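Local coordinates for Iron(3+)-hydroxamate-binding protein FhuD (Bacillus subtilis subsp. subtilis, PDB 3G9Q) that binds iron(3+)-hydroxamate complexes such as ferrichrome and passes them to the membrane-bound permease of an ABC importer, at residues E65-D69 / L70-L74; I198-E201 / K202-D205; E263-T266 / E267-K271. All blocks are in the same frame, centred on the assembly; numbering follows the deposited sequence.

Contact 1: residues E65-D69 / L70-L74; sequences EKVID and LNPDL
A local helix-ending contact sets Val67 against Leu70 and Pro72, where helix 64-68 stops and the chain turns toward strand 74-78 of the parallel sheet. The type I turn from Ile68 to Asn71 carries it: Asn71, the last residue of the turn, donates its N to Ile68 O at 3.1 Å, while Leu70 N binds Val67 O at 3.2 Å. Leu70 holds CG beside its backbone N (chi1 -62°), which turns the branch back along the helix end and lays CD1 3.5 Å from Lys66 O. Pro72 crosses Val67 at about a right angle, its CG 4.1 Å from Val67 CG1, and its CD makes a plain carbon contact with Val67 O at 3.4 Å. Val67, Leu70 and Pro72 all reach Val18 of strand 17-19, and Leu70 O accepts a bond from Arg16 NE. Lacking an N-H, Pro72 could not serve Ile68 O as the next helical donor, and that carbonyl is taken instead by Asn71 N in the turn. The proline is thus consistent with the chain leaving the helix here, with Val67, Leu70 and Pro72 gathered on Val18 of the sheet.

Contact 2: residues I198-E201 / K202-D205; sequences ISLE and KLPD
Ser199 holds OG between its backbone N and carbonyl carbon (chi1 64°), and the Lys202 chain, extended at first, bends at its last two torsions until NZ comes back to that hydroxyl. NZ donates to Ser199 OG at 3.2 Å. The same two residues are joined through the backbone, for they are the ends of a type I turn in which Lys202 N binds Ser199 O at 3.2 Å. The turn leads from edge strand 195-198 into the short, weakly bonded helix 203-206.

The apolar side is built differently. Leu200 sets CG anti to its backbone N (chi1 -176°), which swings the branched end back toward the second half of the turn, where its CD1 meets Leu203 CD2 at 3.7 Å as the two leucines cross obliquely. Leu203 CD1 in turn touches Ile198 CD1 at 3.9 Å, and that Ile198 methyl also lies 3.6 Å from Lys202 C. Both leucines continue onto Ile158 of the neighbouring strand and Ile230 of helix 229-232, a setting that suits branched aliphatic groups. Pro204 fits the first helical turn, where a missing N-H costs little; its CD rests 3.3 Å from Glu201 O.

Without the hydroxyl, as with an alanine at Ser199, the Lys202 ammonium would probably lose this acceptor and the end of its long chain be set free to turn, while the backbone bond of the turn could remain. The chemistry is thus divided: a polar link closes the turn on its outer side, where the exposed lysine probably keeps its charge in solvent, and aliphatic contacts seat the inner side against the lobe.

Contact 3: residues E263-T266 / E267-K271; sequences EFIT and ESLTK
Glu263 O receives Glu267 N at 2.8 Å, the first of the i to i+4 links here in helix 255-270. One residue on, Phe264 O takes two donors from opposite faces of its plane: Ser268 N at 3.1 Å and Ser268 OG. Serine suits this place because a torsion that puts OG beside its own backbone N (chi1 -53°) also aims it back at the preceding turn. There the hydroxyl lies over one face of the Phe264 ring, toward the rim and closest to CE1, while Phe264 itself also meets the ring of Phe212. Ile265 O accepts Leu269 N at 3.0 Å; Ile265 packs on Leu176 and Leu269 on Leu178. Thr266 ends the segment: its O accepts Thr270 OG1 at 2.8 Å, its own OG1 binds Leu262 O, and both threonines pack on Ile139 of the long helix 118-143. Three hydroxyls thus spend their hydrogen bonds on carbonyls of their own helix one turn back. That is how serine and threonine can sit on packed helix faces, their polarity met internally and their carbon atoms left for neighbours.

How the contacts relate
The three contacts follow one another in series: each is a turn or helix segment bonded to itself, and none encloses or crosses another. Contact 1 comes first, closing the step from helix 64-68 to strand 74-78 in the parallel sheet of the N-terminal lobe. Past the long helix 118-143, which joins the lobes as in related siderophore-binding proteins, contact 2 turns the chain out of edge strand 195-198 of the mixed sheet, its centre 49 Å from that of contact 1. Contact 3 lies in the last helix, joining strand 242-244 to helix 118-143; its nearest atoms are about 17 Å from contact 2 and about 28 Å from contact 1.

Contact 1: residues E65-D69 / L70-L74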
loop_
_atom_site.group_PDB
_atom_site.type_symbol
_atom_site.label_atom_id
_atom_site.label_comp_id
_atom_site.label_asym_id
_atom_site.label_seq_id
_atom_site.Cartn_x
_atom_site.Cartn_y
_atom_site.Cartn_z
ATOM N N GLU A 65 27.611 1.918 -5.828
ATOM C CA GLU A 65 28.568 0.823 -5.956
ATOM C C GLU A 65 27.873 -0.533 -5.804
ATOM O O GLU A 65 28.157 -1.478 -6.544
ATOM C CB GLU A 65 29.673 0.948 -4.898
ATOM C CG GLU A 65 30.356 2.324 -4.801
ATOM C CD GLU A 65 29.506 3.384 -4.084
ATOM O OE1 GLU A 65 28.938 3.092 -3.003
ATOM O OE2 GLU A 65 29.424 4.526 -4.595
ATOM N N LYS A 66 26.954 -0.622 -4.849
ATOM C CA LYS A 66 26.234 -1.866 -4.619
ATOM C C LYS A 66 25.431 -2.305 -5.859
ATOM O O LYS A 66 25.143 -3.500 -6.041
ATOM C CB LYS A 66 25.322 -1.728 -3.386
ATOM C CG LYS A 66 26.089 -1.713 -2.050
ATOM C CD LYS A 66 25.176 -1.716 -0.815
ATOM C CE LYS A 66 24.134 -2.835 -0.874
ATOM N NZ LYS A 66 24.727 -4.178 -1.186
ATOM N N VAL A 67 25.088 -1.339 -6.714
ATOM C CA VAL A 67 24.335 -1.616 -7.943
ATOM C C VAL A 67 25.290 -2.103 -9.037
ATOM O O VAL A 67 24.904 -2.885 -9.920
ATOM C CB VAL A 67 23.571 -0.354 -8.457
ATOM C CG1 VAL A 67 22.663 -0.726 -9.624
ATOM C CG2 VAL A 67 22.748 0.246 -7.344
ATOM N N ILE A 68 26.539 -1.644 -8.968
ATOM C CA ILE A 68 27.559 -2.041 -9.932
ATOM C C ILE A 68 27.800 -3.555 -9.921
ATOM O O ILE A 68 27.915 -4.178 -10.972
ATOM C CB ILE A 68 28.905 -1.331 -9.646
ATOM C CG1 ILE A 68 28.797 0.146 -9.995
ATOM C CG2 ILE A 68 30.020 -1.938 -10.500
ATOM C CD1 ILE A 68 27.422 0.790 -10.224
ATOM N N ASP A 69 27.856 -4.137 -8.729
ATOM C CA ASP A 69 28.124 -5.560 -8.579
ATOM C C ASP A 69 26.981 -6.468 -8.988
ATOM O O ASP A 69 27.086 -7.690 -8.886
ATOM C CB ASP A 69 28.521 -5.854 -7.133
ATOM C CG ASP A 69 29.436 -4.784 -6.559
ATOM O OD1 ASP A 69 30.402 -4.395 -7.270
ATOM O OD2 ASP A 69 29.188 -4.336 -5.405
ATOM N N LEU A 70 25.889 -5.880 -9.454
ATOM C CA LEU A 70 24.733 -6.665 -9.872
ATOM C C LEU A 70 24.552 -6.532 -11.390
ATOM O O LEU A 70 23.585 -7.056 -11.955
ATOM C CB LEU A 70 23.471 -6.157 -9.143
ATOM C CG LEU A 70 23.347 -6.221 -7.607
ATOM C CD1 LEU A 70 22.338 -5.219 -7.143
ATOM C CD2 LEU A 70 22.958 -7.621 -7.158
ATOM N N ASN A 71 25.508 -5.854 -12.035
ATOM C CA ASN A 71 25.481 -5.564 -13.485
ATOM C C ASN A 71 24.079 -5.671 -14.087
ATOM O O ASN A 71 23.741 -6.640 -14.761
ATOM C CB ASN A 71 26.500 -6.430 -14.276
ATOM C CG ASN A 71 26.282 -7.942 -14.120
ATOM O OD1 ASN A 71 26.095 -8.658 -15.110
ATOM N ND2 ASN A 71 26.334 -8.433 -12.879
ATOM N N PRO A 72 23.238 -4.654 -13.838
ATOM C CA PRO A 72 21.868 -4.640 -14.350
ATOM C C PRO A 72 21.757 -4.148 -15.778
ATOM O O PRO A 72 22.617 -3.404 -16.260
ATOM C CB PRO A 72 21.166 -3.700 -13.385
ATOM C CG PRO A 72 22.213 -2.655 -13.172
ATOM C CD PRO A 72 23.462 -3.494 -12.949
ATOM N N ASP A 73 20.689 -4.574 -16.445
ATOM C CA ASP A 73 20.430 -4.148 -17.810
ATOM C C ASP A 73 19.326 -3.089 -17.781
ATOM O O ASP A 73 18.900 -2.577 -18.815
ATOM C CB ASP A 73 20.042 -5.340 -18.726
ATOM C CG ASP A 73 18.839 -6.140 -18.215
ATOM O OD1 ASP A 73 17.899 -5.547 -17.649
ATOM O OD2 ASP A 73 18.821 -7.370 -18.408
ATOM N N LEU A 74 18.874 -2.768 -16.574
ATOM C CA LEU A 74 17.845 -1.757 -16.359
ATOM C C LEU A 74 17.756 -1.346 -14.874
ATOM O O LEU A 74 17.745 -2.201 -13.978
ATOM C CB LEU A 74 16.473 -2.258 -16.838
ATOM C CG LEU A 74 15.304 -1.301 -16.593
ATOM C CD1 LEU A 74 15.330 -0.181 -17.618
ATOM C CD2 LEU A 74 14.002 -2.071 -16.687
#

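Contact 2: residues I198-E201 / K202-D205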
loop_
_atom_site.group_PDB
_atom_site.type_symbol
_atom_site.label_atom_id
_atom_site.label_comp_id
_atom_site.label_asym_id
_atom_site.label_seq_id
_atom_site.Cartn_x
_atom_site.Cartn_y
_atom_site.Cartn_z
ATOM N N ILE A 198 -6.127 14.805 13.895
ATOM C CA ILE A 198 -7.052 15.283 14.915
ATOM C C ILE A 198 -6.535 15.041 16.327
ATOM O O ILE A 198 -5.520 14.371 16.527
ATOM C CB ILE A 198 -8.455 14.614 14.778
ATOM C CG1 ILE A 198 -8.468 13.217 15.421
ATOM C CG2 ILE A 198 -8.848 14.538 13.323
ATOM C CD1 ILE A 198 -9.858 12.631 15.663
ATOM N N SER A 199 -7.242 15.608 17.300
ATOM C CA SER A 199 -6.890 15.450 18.707
ATOM C C SER A 199 -7.633 14.227 19.253
ATOM O O SER A 199 -8.629 13.786 18.672
ATOM C CB SER A 199 -7.303 16.695 19.491
ATOM O OG SER A 199 -8.711 16.850 19.475
ATOM N N LEU A 200 -7.151 13.694 20.373
ATOM C CA LEU A 200 -7.755 12.526 21.015
ATOM C C LEU A 200 -9.175 12.811 21.484
ATOM O O LEU A 200 -9.932 11.892 21.807
ATOM C CB LEU A 200 -6.919 12.094 22.218
ATOM C CG LEU A 200 -7.370 10.825 22.933
ATOM C CD1 LEU A 200 -7.366 9.666 21.957
ATOM C CD2 LEU A 200 -6.446 10.536 24.097
ATOM N N GLU A 201 -9.526 14.091 21.528
ATOM C CA GLU A 201 -10.849 14.513 21.967
ATOM C C GLU A 201 -11.913 14.337 20.894
ATOM O O GLU A 201 -13.054 13.981 21.188
ATOM C CB GLU A 201 -10.812 15.986 22.400
ATOM C CG GLU A 201 -10.456 16.201 23.876
ATOM C CD GLU A 201 -8.980 15.980 24.182
ATOM O OE1 GLU A 201 -8.642 15.797 25.382
ATOM O OE2 GLU A 201 -8.163 16.006 23.226
ATOM N N LYS A 202 -11.529 14.598 19.650
ATOM C CA LYS A 202 -12.451 14.496 18.533
ATOM C C LYS A 202 -12.549 13.093 17.942
ATOM O O LYS A 202 -13.189 12.882 16.907
ATOM C CB LYS A 202 -12.051 15.493 17.452
ATOM C CG LYS A 202 -12.567 16.888 17.711
ATOM C CD LYS A 202 -12.129 17.848 16.618
ATOM C CE LYS A 202 -10.675 18.277 16.802
ATOM N NZ LYS A 202 -10.496 19.070 18.068
ATOM N N LEU A 203 -11.917 12.137 18.615
ATOM C CA LEU A 203 -11.924 10.754 18.174
ATOM C C LEU A 203 -13.351 10.201 18.065
ATOM O O LEU A 203 -13.721 9.635 17.040
ATOM C CB LEU A 203 -11.084 9.905 19.128
ATOM C CG LEU A 203 -10.431 8.673 18.509
ATOM C CD1 LEU A 203 -9.516 9.117 17.386
ATOM C CD2 LEU A 203 -9.645 7.912 19.564
ATOM N N PRO A 204 -14.176 10.359 19.111
ATOM C CA PRO A 204 -15.548 9.847 19.040
ATOM C C PRO A 204 -16.362 10.507 17.934
ATOM O O PRO A 204 -17.438 10.035 17.589
ATOM C CB PRO A 204 -16.120 10.182 20.414
ATOM C CG PRO A 204 -14.914 10.164 21.293
ATOM C CD PRO A 204 -13.895 10.880 20.455
ATOM N N ASP A 205 -15.854 11.603 17.383
ATOM C CA ASP A 205 -16.566 12.311 16.333
ATOM C C ASP A 205 -16.289 11.731 14.955
ATOM O O ASP A 205 -17.055 11.940 14.013
ATOM C CB ASP A 205 -16.197 13.794 16.359
ATOM C CG ASP A 205 -16.486 14.443 17.700
ATOM O OD1 ASP A 205 -16.102 15.623 17.887
ATOM O OD2 ASP A 205 -17.098 13.773 18.567
#

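Contact 3: residues E263-T266 / E267-K271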
loop_
_atom_site.group_PDB
_atom_site.type_symbol
_atom_site.label_atom_id
_atom_site.label_comp_id
_atom_site.label_asym_id
_atom_site.label_seq_id
_atom_site.Cartn_x
_atom_site.Cartn_y
_atom_site.Cartn_z
ATOM N N GLU A 263 -6.968 -9.041 1.490
ATOM C CA GLU A 263 -7.263 -10.279 2.209
ATOM C C GLU A 263 -7.457 -9.916 3.686
ATOM O O GLU A 263 -8.433 -10.321 4.323
ATOM C CB GLU A 263 -6.112 -11.279 2.040
ATOM C CG GLU A 263 -6.400 -12.709 2.520
ATOM C CD GLU A 263 -5.141 -13.603 2.509
ATOM O OE1 GLU A 263 -4.487 -13.720 1.437
ATOM O OE2 GLU A 263 -4.808 -14.191 3.572
ATOM N N PHE A 264 -6.536 -9.125 4.223
ATOM C CA PHE A 264 -6.640 -8.723 5.613
ATOM C C PHE A 264 -7.914 -7.922 5.895
ATOM O O PHE A 264 -8.548 -8.120 6.931
ATOM C CB PHE A 264 -5.418 -7.909 6.018
ATOM C CG PHE A 264 -5.567 -7.233 7.341
ATOM C CD1 PHE A 264 -5.584 -7.965 8.508
ATOM C CD2 PHE A 264 -5.717 -5.858 7.416
ATOM C CE1 PHE A 264 -5.746 -7.336 9.734
ATOM C CE2 PHE A 264 -5.881 -5.223 8.641
ATOM C CZ PHE A 264 -5.895 -5.967 9.799
ATOM N N ILE A 265 -8.269 -7.014 4.984
ATOM C CA ILE A 265 -9.474 -6.196 5.124
ATOM C C ILE A 265 -10.710 -7.117 5.207
ATOM O O ILE A 265 -11.503 -7.039 6.149
ATOM C CB ILE A 265 -9.678 -5.241 3.894
ATOM C CG1 ILE A 265 -8.466 -4.300 3.717
ATOM C CG2 ILE A 265 -11.006 -4.475 4.044
ATOM C CD1 ILE A 265 -8.430 -3.542 2.394
ATOM N N THR A 266 -10.845 -7.989 4.206
ATOM C CA THR A 266 -11.955 -8.928 4.094
ATOM C C THR A 266 -12.055 -9.887 5.272
ATOM O O THR A 266 -13.117 -10.004 5.889
ATOM C CB THR A 266 -11.840 -9.737 2.795
ATOM O OG1 THR A 266 -11.689 -8.837 1.687
ATOM C CG2 THR A 266 -13.084 -10.592 2.597
ATOM N N GLU A 267 -10.959 -10.573 5.586
ATOM C CA GLU A 267 -10.968 -11.496 6.708
ATOM C C GLU A 267 -11.431 -10.794 7.986
ATOM O O GLU A 267 -12.307 -11.299 8.682
ATOM C CB GLU A 267 -9.578 -12.105 6.926
ATOM C CG GLU A 267 -9.472 -12.957 8.193
ATOM C CD GLU A 267 -10.427 -14.158 8.206
ATOM O OE1 GLU A 267 -10.648 -14.722 9.300
ATOM O OE2 GLU A 267 -10.949 -14.555 7.137
ATOM N N SER A 268 -10.846 -9.630 8.283
ATOM C CA SER A 268 -11.191 -8.858 9.483
ATOM C C SER A 268 -12.672 -8.551 9.554
ATOM O O SER A 268 -13.301 -8.753 10.590
ATOM C CB SER A 268 -10.445 -7.521 9.506
ATOM O OG SER A 268 -9.053 -7.668 9.341
ATOM N N LEU A 269 -13.214 -8.039 8.449
ATOM C CA LEU A 269 -14.620 -7.664 8.370
ATOM C C LEU A 269 -15.632 -8.787 8.253
ATOM O O LEU A 269 -16.827 -8.519 8.257
ATOM C CB LEU A 269 -14.849 -6.695 7.215
ATOM C CG LEU A 269 -14.170 -5.341 7.351
ATOM C CD1 LEU A 269 -14.772 -4.403 6.315
ATOM C CD2 LEU A 269 -14.387 -4.774 8.750
ATOM N N THR A 270 -15.177 -10.034 8.144
ATOM C CA THR A 270 -16.104 -11.154 8.028
ATOM C C THR A 270 -15.887 -12.306 8.997
ATOM O O THR A 270 -16.637 -13.274 8.937
ATOM C CB THR A 270 -16.105 -11.788 6.604
ATOM O OG1 THR A 270 -14.786 -12.246 6.284
ATOM C CG2 THR A 270 -16.599 -10.801 5.546
ATOM N N LYS A 271 -14.874 -12.250 9.866
ATOM C CA LYS A 271 -14.659 -13.367 10.804
ATOM C C LYS A 271 -15.787 -13.453 11.847
ATOM O O LYS A 271 -16.362 -12.439 12.242
ATOM C CB LYS A 271 -13.263 -13.280 11.458
ATOM C CG LYS A 271 -12.801 -11.892 11.909
ATOM C CD LYS A 271 -11.288 -11.850 12.248
ATOM C CE LYS A 271 -10.863 -10.464 12.751
ATOM N NZ LYS A 271 -11.611 -10.055 13.998
#